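Local coordinates for protein galactose-binding lectin (Arachis hypogaea, PDB 6VC4) that binds D-galactose as a calcium- and manganese-containing homotetrameric legume lectin, held here with a synthetic thio-linked galactoside in its sugar site, at residues D83-F88 with F204-S209; K77-A82 with G213-H218. All blocks are in the same frame, centred on the assembly; numbering follows the deposited sequence.

Interaction 1 (D83-F88 with F204-S209); sequences DGIIFF and FGFSAS. With QWG ((2R,3R,4S,5R,6S)-2-(hydroxymethyl)-6-{[(2S,3R,4S,5S,6S)-3,4,5-trihydroxy-6-({[(1-{[(2R,3S,4S,5R,6S)-3,4,5-trihydroxy-6-methoxytetrahydro-2H-pyran-2-yl]methyl}-1H-1,2,3-triazol-4-yl)methyl]sulfanyl}methyl)tetrahydro-2H-pyran-2-yl]sulfanyl}tetrahydro-2H-pyran-3,4,5-triol (non-preferred name)), chain E.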
loop_
_atom_site.group_PDB
_atom_site.type_symbol
_atom_site.label_atom_id
_atom_site.label_comp_id
_atom_site.label_asym_id
_atom_site.label_seq_id
_atom_site.Cartn_x
_atom_site.Cartn_y
_atom_site.Cartn_z
ATOM N N ASP A 83 25.807 15.620 -17.705
ATOM C CA ASP A 83 26.834 14.826 -17.001
ATOM C C ASP A 83 26.340 13.556 -16.297
ATOM O O ASP A 83 27.160 12.708 -15.948
ATOM C CB ASP A 83 27.520 15.715 -15.987
ATOM C CG ASP A 83 28.615 16.493 -16.640
ATOM O OD1 ASP A 83 28.330 17.634 -17.147
ATOM O OD2 ASP A 83 29.752 15.986 -16.670
ATOM N N GLY A 84 25.037 13.522 -16.042
ATOM C CA GLY A 84 24.388 12.383 -15.398
ATOM C C GLY A 84 23.434 12.763 -14.290
ATOM O O GLY A 84 23.210 13.938 -14.051
ATOM N N ILE A 85 22.910 11.729 -13.656
ATOM C CA ILE A 85 21.916 11.816 -12.559
ATOM C C ILE A 85 22.493 11.110 -11.328
ATOM O O ILE A 85 23.132 10.100 -11.497
ATOM C CB ILE A 85 20.598 11.141 -12.995
ATOM C CG1 ILE A 85 20.025 11.735 -14.276
ATOM C CG2 ILE A 85 19.570 11.135 -11.893
ATOM C CD1 ILE A 85 18.732 11.124 -14.698
ATOM N N ILE A 86 22.248 11.673 -10.148
ATOM C CA ILE A 86 22.582 11.028 -8.858
ATOM C C ILE A 86 21.329 10.954 -7.970
ATOM O O ILE A 86 20.622 11.932 -7.836
ATOM C CB ILE A 86 23.789 11.654 -8.129
ATOM C CG1 ILE A 86 24.185 10.802 -6.920
ATOM C CG2 ILE A 86 23.555 13.106 -7.772
ATOM C CD1 ILE A 86 25.404 11.254 -6.196
ATOM N N PHE A 87 21.071 9.758 -7.477
ATOM C CA PHE A 87 20.033 9.503 -6.463
ATOM C C PHE A 87 20.775 9.685 -5.161
ATOM O O PHE A 87 21.736 8.950 -4.915
ATOM C CB PHE A 87 19.385 8.113 -6.606
ATOM C CG PHE A 87 18.613 7.681 -5.375
ATOM C CD1 PHE A 87 17.438 8.327 -5.010
ATOM C CD2 PHE A 87 19.094 6.660 -4.551
ATOM C CE1 PHE A 87 16.731 7.932 -3.858
ATOM C CE2 PHE A 87 18.395 6.284 -3.391
ATOM C CZ PHE A 87 17.217 6.920 -3.059
ATOM N N PHE A 88 20.385 10.675 -4.354
ATOM C CA PHE A 88 21.203 10.973 -3.172
ATOM C C PHE A 88 20.393 11.136 -1.892
ATOM O O PHE A 88 19.168 11.230 -1.906
ATOM C CB PHE A 88 22.074 12.237 -3.419
ATOM C CG PHE A 88 21.351 13.588 -3.413
ATOM C CD1 PHE A 88 20.508 13.953 -4.458
ATOM C CD2 PHE A 88 21.515 14.475 -2.361
ATOM C CE1 PHE A 88 19.835 15.179 -4.441
ATOM C CE2 PHE A 88 20.884 15.734 -2.370
ATOM C CZ PHE A 88 20.053 16.076 -3.414
ATOM N N PHE A 204 15.877 12.732 0.831
ATOM C CA PHE A 204 16.157 11.856 -0.304
ATOM C C PHE A 204 15.778 12.584 -1.565
ATOM O O PHE A 204 14.768 13.288 -1.571
ATOM C CB PHE A 204 15.339 10.552 -0.180
ATOM C CG PHE A 204 15.850 9.546 0.826
ATOM C CD1 PHE A 204 15.475 9.622 2.170
ATOM C CD2 PHE A 204 16.633 8.476 0.418
ATOM C CE1 PHE A 204 15.904 8.659 3.087
ATOM C CE2 PHE A 204 17.058 7.500 1.338
ATOM C CZ PHE A 204 16.687 7.599 2.662
ATOM N N GLY A 205 16.574 12.432 -2.626
ATOM C CA GLY A 205 16.208 13.068 -3.895
ATOM C C GLY A 205 17.070 12.675 -5.072
ATOM O O GLY A 205 17.786 11.710 -4.988
ATOM N N PHE A 206 16.960 13.471 -6.129
ATOM C CA PHE A 206 17.737 13.304 -7.374
ATOM C C PHE A 206 18.350 14.651 -7.767
ATOM O O PHE A 206 17.750 15.688 -7.582
ATOM C CB PHE A 206 16.850 12.804 -8.509
ATOM C CG PHE A 206 16.166 11.495 -8.239
ATOM C CD1 PHE A 206 16.790 10.299 -8.530
ATOM C CD2 PHE A 206 14.901 11.469 -7.689
ATOM C CE1 PHE A 206 16.157 9.099 -8.273
ATOM C CE2 PHE A 206 14.264 10.270 -7.445
ATOM C CZ PHE A 206 14.899 9.088 -7.729
ATOM N N SER A 207 19.529 14.576 -8.341
ATOM C CA SER A 207 20.258 15.762 -8.819
ATOM C C SER A 207 20.895 15.448 -10.177
ATOM O O SER A 207 21.304 14.350 -10.400
ATOM C CB SER A 207 21.294 16.192 -7.812
ATOM O OG SER A 207 22.031 17.297 -8.257
ATOM N N ALA A 208 20.943 16.446 -11.036
ATOM C CA ALA A 208 21.623 16.341 -12.325
ATOM C C ALA A 208 22.271 17.672 -12.656
ATOM O O ALA A 208 21.850 18.720 -12.152
ATOM C CB ALA A 208 20.659 15.921 -13.422
ATOM N N SER A 209 23.286 17.637 -13.513
ATOM C CA SER A 209 24.003 18.846 -13.897
ATOM C C SER A 209 24.600 18.723 -15.288
ATOM O O SER A 209 24.630 17.649 -15.891
ATOM C CB SER A 209 25.093 19.159 -12.873
ATOM O OG SER A 209 26.058 18.126 -12.789
HETATM C C4 QWG E . 31.567 17.638 -18.881
HETATM C C3 QWG E . 32.468 17.865 -17.669
HETATM C C5 QWG E . 32.319 18.030 -20.153
HETATM C C1 QWG E . 33.638 19.663 -19.024
HETATM C C2 QWG E . 33.033 19.281 -17.669
HETATM C C6 QWG E . 31.507 17.865 -21.418
HETATM C C10 QWG E . 37.702 22.832 -21.474
HETATM C C9 QWG E . 36.315 23.163 -22.002
HETATM C C11 QWG E . 37.731 21.479 -20.753
HETATM C C7 QWG E . 35.308 21.639 -20.365
HETATM C C8 QWG E . 35.322 23.088 -20.859
HETATM O O5 QWG E . 32.713 19.409 -20.076
HETATM O O2 QWG E . 33.997 19.438 -16.635
HETATM O O3 QWG E . 31.742 17.652 -16.467
HETATM O O4 QWG E . 30.349 18.375 -18.751
HETATM O O6 QWG E . 32.315 17.733 -22.585
HETATM O O11 QWG E . 36.598 21.282 -19.876
HETATM O O8 QWG E . 34.030 23.531 -21.262
HETATM O O9 QWG E . 36.300 24.469 -22.574
HETATM O O10 QWG E . 38.626 22.856 -22.562
HETATM S S1 QWG E . 34.094 21.413 -19.037
#
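Directly opposed as a non-hydrogen-bonded pair, Phe87 and Phe206 share a face of the sheet, and their torsions bring the rings into contact: CG of Phe87 stands anti to its backbone N (chi1 164°), whereas CG of Phe206 turns anti to the carbonyl carbon (chi1 -59°). CD1 of Phe87 thereby comes over one face of the Phe206 ring, 3.6 Å from Phe206 CE1, with the two planes inclined at 47°. At the far end of the Phe87 ring, CZ lies 3.9 Å from Phe204 CD2 and meets the Phe204 ring at its edge. Phe69 and Trp223, from the facing sheet of the legume lectin sandwich, close over this aromatic cluster.

On the other face, the ring of Phe88 swings across the neighbouring strand. Its CE1 points edge-on at the backbone of Phe206 and reaches Ser207 CB at 3.8 Å, while its CD1 packs beside the Gly205 carbonyl. The methyl CG2 of Ile86 touches the same Ser207 CB, and the hydroxyl of Ser207 bonds to Leu106 O.

The strands run antiparallel, paired by reciprocal bonds: Ile86 N to Ser207 O is 2.8 Å and nearly straight, and Ser207 N returns to Ile86 O; Phe88 and Gly205 form a second such couple. At the start of 83-88, Asp83 N reaches Ser209 O at 3.0 Å.

Asp83 follows a cis peptide bond, and its carboxylate takes one sugar hydroxyl on each oxygen: QWG O4 donates to OD1 at 2.7 Å and QWG O3 to OD2 at 2.6 Å. Two short bonds from adjacent hydroxyls fix the edge of the galactose ring, so the chemistry passes from a greasy, fully buried strand pair to an acidic end that reads the sugar's O3 and O4.

Interaction 2 (K77-A82 with G213-H218); sequences KDYDPA and GGRQIH. With QWG ((2R,3R,4S,5R,6S)-2-(hydroxymethyl)-6-{[(2S,3R,4S,5S,6S)-3,4,5-trihydroxy-6-({[(1-{[(2R,3S,4S,5R,6S)-3,4,5-trihydroxy-6-methoxytetrahydro-2H-pyran-2-yl]methyl}-1H-1,2,3-triazol-4-yl)methyl]sulfanyl}methyl)tetrahydro-2H-pyran-2-yl]sulfanyl}tetrahydro-2H-pyran-3,4,5-triol (non-preferred name)), chain E.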
loop_
_atom_site.group_PDB
_atom_site.type_symbol
_atom_site.label_atom_id
_atom_site.label_comp_id
_atom_site.label_asym_id
_atom_site.label_seq_id
_atom_site.Cartn_x
_atom_site.Cartn_y
_atom_site.Cartn_z
ATOM N N LYS A 77 21.179 17.886 -29.827
ATOM C CA LYS A 77 22.120 18.214 -30.924
ATOM C C LYS A 77 23.272 19.092 -30.420
ATOM O O LYS A 77 23.024 19.928 -29.569
ATOM C CB LYS A 77 21.317 18.939 -31.999
ATOM C CG LYS A 77 22.141 19.489 -33.142
ATOM C CD LYS A 77 22.138 18.606 -34.353
ATOM C CE LYS A 77 22.573 19.348 -35.602
ATOM N NZ LYS A 77 21.919 20.672 -35.707
ATOM N N ASP A 78 24.476 18.860 -30.944
ATOM C CA ASP A 78 25.716 19.656 -30.719
ATOM C C ASP A 78 26.391 19.417 -29.356
ATOM O O ASP A 78 27.585 19.212 -29.346
ATOM C CB ASP A 78 25.543 21.137 -31.088
ATOM C CG ASP A 78 24.947 21.416 -32.467
ATOM O OD1 ASP A 78 25.527 20.965 -33.446
ATOM O OD2 ASP A 78 23.929 22.095 -32.541
ATOM N N TYR A 79 25.662 19.486 -28.248
ATOM C CA TYR A 79 26.288 19.316 -26.912
ATOM C C TYR A 79 26.731 17.865 -26.632
ATOM O O TYR A 79 26.146 16.931 -27.133
ATOM C CB TYR A 79 25.409 19.915 -25.820
ATOM C CG TYR A 79 25.042 21.365 -25.997
ATOM C CD1 TYR A 79 25.824 22.377 -25.470
ATOM C CD2 TYR A 79 23.884 21.730 -26.650
ATOM C CE1 TYR A 79 25.479 23.711 -25.617
ATOM C CE2 TYR A 79 23.518 23.057 -26.787
ATOM C CZ TYR A 79 24.319 24.058 -26.275
ATOM O OH TYR A 79 23.962 25.361 -26.411
ATOM N N ASP A 80 27.810 17.727 -25.868
ATOM C CA ASP A 80 28.325 16.406 -25.439
ATOM C C ASP A 80 27.316 15.865 -24.424
ATOM O O ASP A 80 27.034 16.582 -23.496
ATOM C CB ASP A 80 29.709 16.591 -24.829
ATOM C CG ASP A 80 30.511 15.321 -24.645
ATOM O OD1 ASP A 80 30.014 14.269 -24.991
ATOM O OD2 ASP A 80 31.629 15.412 -24.158
ATOM N N PRO A 81 26.768 14.639 -24.563
ATOM C CA PRO A 81 25.774 14.120 -23.610
ATOM C C PRO A 81 26.399 13.988 -22.209
ATOM O O PRO A 81 27.090 13.064 -21.976
ATOM C CB PRO A 81 25.293 12.811 -24.239
ATOM C CG PRO A 81 25.766 12.898 -25.667
ATOM C CD PRO A 81 27.048 13.694 -25.613
ATOM N N ALA A 82 26.108 14.950 -21.341
ATOM C CA ALA A 82 26.704 15.061 -20.012
ATOM C C ALA A 82 25.728 15.814 -19.050
ATOM O O ALA A 82 24.852 16.528 -19.541
ATOM C CB ALA A 82 28.061 15.795 -20.134
ATOM N N GLY A 213 29.727 23.011 -22.475
ATOM C CA GLY A 213 29.709 22.067 -23.592
ATOM C C GLY A 213 28.970 20.754 -23.382
ATOM O O GLY A 213 28.542 20.126 -24.361
ATOM N N GLY A 214 28.818 20.342 -22.119
ATOM C CA GLY A 214 28.138 19.106 -21.752
ATOM C C GLY A 214 26.732 19.311 -21.252
ATOM O O GLY A 214 26.535 19.847 -20.164
ATOM N N ARG A 215 25.743 18.949 -22.075
ATOM C CA ARG A 215 24.314 19.093 -21.776
ATOM C C ARG A 215 23.535 17.929 -22.374
ATOM O O ARG A 215 23.851 17.472 -23.470
ATOM C CB ARG A 215 23.757 20.433 -22.368
ATOM C CG ARG A 215 24.533 21.679 -21.947
ATOM C CD ARG A 215 23.882 22.971 -22.348
ATOM N NE ARG A 215 24.854 24.066 -22.306
ATOM C CZ ARG A 215 24.597 25.313 -22.691
ATOM N NH1 ARG A 215 23.390 25.644 -23.131
ATOM N NH2 ARG A 215 25.537 26.241 -22.617
ATOM N N GLN A 216 22.500 17.492 -21.683
ATOM C CA GLN A 216 21.570 16.461 -22.156
ATOM C C GLN A 216 20.270 16.585 -21.398
ATOM O O GLN A 216 20.221 17.247 -20.362
ATOM C CB GLN A 216 22.169 15.033 -22.023
ATOM C CG GLN A 216 22.314 14.547 -20.589
ATOM C CD GLN A 216 23.229 13.365 -20.404
ATOM O OE1 GLN A 216 23.805 13.180 -19.327
ATOM N NE2 GLN A 216 23.349 12.513 -21.420
ATOM N N ILE A 217 19.255 15.905 -21.893
ATOM C CA ILE A 217 17.962 15.874 -21.171
ATOM C C ILE A 217 18.077 14.850 -20.033
ATOM O O ILE A 217 18.455 13.739 -20.313
ATOM C CB ILE A 217 16.837 15.512 -22.149
ATOM C CG1 ILE A 217 16.615 16.626 -23.175
ATOM C CG2 ILE A 217 15.583 15.182 -21.385
ATOM C CD1 ILE A 217 15.790 16.230 -24.356
ATOM N N HIS A 218 17.811 15.271 -18.796
ATOM C CA HIS A 218 17.802 14.380 -17.602
ATOM C C HIS A 218 16.361 14.330 -17.081
ATOM O O HIS A 218 15.895 15.337 -16.615
ATOM C CB HIS A 218 18.758 14.891 -16.525
ATOM C CG HIS A 218 20.190 15.031 -16.909
ATOM N ND1 HIS A 218 20.736 16.206 -17.284
ATOM C CD2 HIS A 218 21.214 14.165 -16.885
ATOM C CE1 HIS A 218 22.011 16.055 -17.499
ATOM N NE2 HIS A 218 22.323 14.844 -17.243
HETATM C C4 QWG E . 31.567 17.638 -18.881
HETATM C C3 QWG E . 32.468 17.865 -17.669
HETATM C C5 QWG E . 32.319 18.030 -20.153
HETATM C C1 QWG E . 33.638 19.663 -19.024
HETATM C C2 QWG E . 33.033 19.281 -17.669
HETATM C C6 QWG E . 31.507 17.865 -21.418
HETATM C C10 QWG E . 37.702 22.832 -21.474
HETATM C C9 QWG E . 36.315 23.163 -22.002
HETATM C C11 QWG E . 37.731 21.479 -20.753
HETATM C C7 QWG E . 35.308 21.639 -20.365
HETATM C C8 QWG E . 35.322 23.088 -20.859
HETATM O O5 QWG E . 32.713 19.409 -20.076
HETATM O O2 QWG E . 33.997 19.438 -16.635
HETATM O O3 QWG E . 31.742 17.652 -16.467
HETATM O O4 QWG E . 30.349 18.375 -18.751
HETATM O O6 QWG E . 32.315 17.733 -22.585
HETATM O O11 QWG E . 36.598 21.282 -19.876
HETATM O O8 QWG E . 34.030 23.531 -21.262
HETATM O O9 QWG E . 36.300 24.469 -22.574
HETATM O O10 QWG E . 38.626 22.856 -22.562
HETATM S S1 QWG E . 34.094 21.413 -19.037
HETATM O O HOH W 1 23.597 15.841 -25.658
#
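Arg215 crosses one face of the Tyr79 ring. In both residues CG stands anti to the carbonyl carbon (chi1 -56° for Tyr79, -54° for Arg215), and the arginine then runs extended from CG to NE over the phenol. Its CD sits 3.9 Å from the Tyr79 ring centroid in a CH-pi contact. Farther out, Tyr79 CE1 lies over the centre of the guanidinium, whose plane is only 20° from that of the ring. NE of Arg215 bonds to Leu212 O and NH1 to Leu37 O, which limits the rotation of the group.

Gln216 leaves its backbone with CG between N and the carbonyl carbon, then extends alongside Ala82. Its NE2 comes 3.4 Å from Pro81 CB, while OE1 bonds to Thr124 OG1.

Between these side chains, Asp80 N donates to Gly213 O at 2.9 Å, and Arg215 N returns a weak bond to Asp80 O. A water lies 2.7 Å from Arg215 O and 3.1 Å from Tyr79 O and may bridge them. Asp80 accepts QWG O6 on OD2 at 2.9 Å. Ala82 CB packs 3.7 Å from Gly214 CA beside the sugar, so two binding-site loops are joined by backbone bonds and by a CH-pi contact with the guanidinium lying nearly parallel to the ring, while an aspartate carboxylate is directed at the galactose hydroxymethyl group.

Interactions 1 and 2 adjoin at both of their segments: residues 77-82 lead directly into 83-88, and 204-209 is joined to 213-218 by a short loop. Their centres are 16 Å apart, yet they touch where His218 NE2 lies 3.2 Å from Gly84 N, a probable hydrogen bond. Interaction 1 runs from the core of the sandwich to the sugar site, and interaction 2 lies at the outer end, beside the sugar. Both contribute a carboxylate to the galactose of QWG, at different hydroxyls, with Ser211 and Asn127 adding further bonds. The calcium ion lies about 5 Å from the Asp83 side chain; Asn127 is also a calcium ligand, coupling metal and sugar sites.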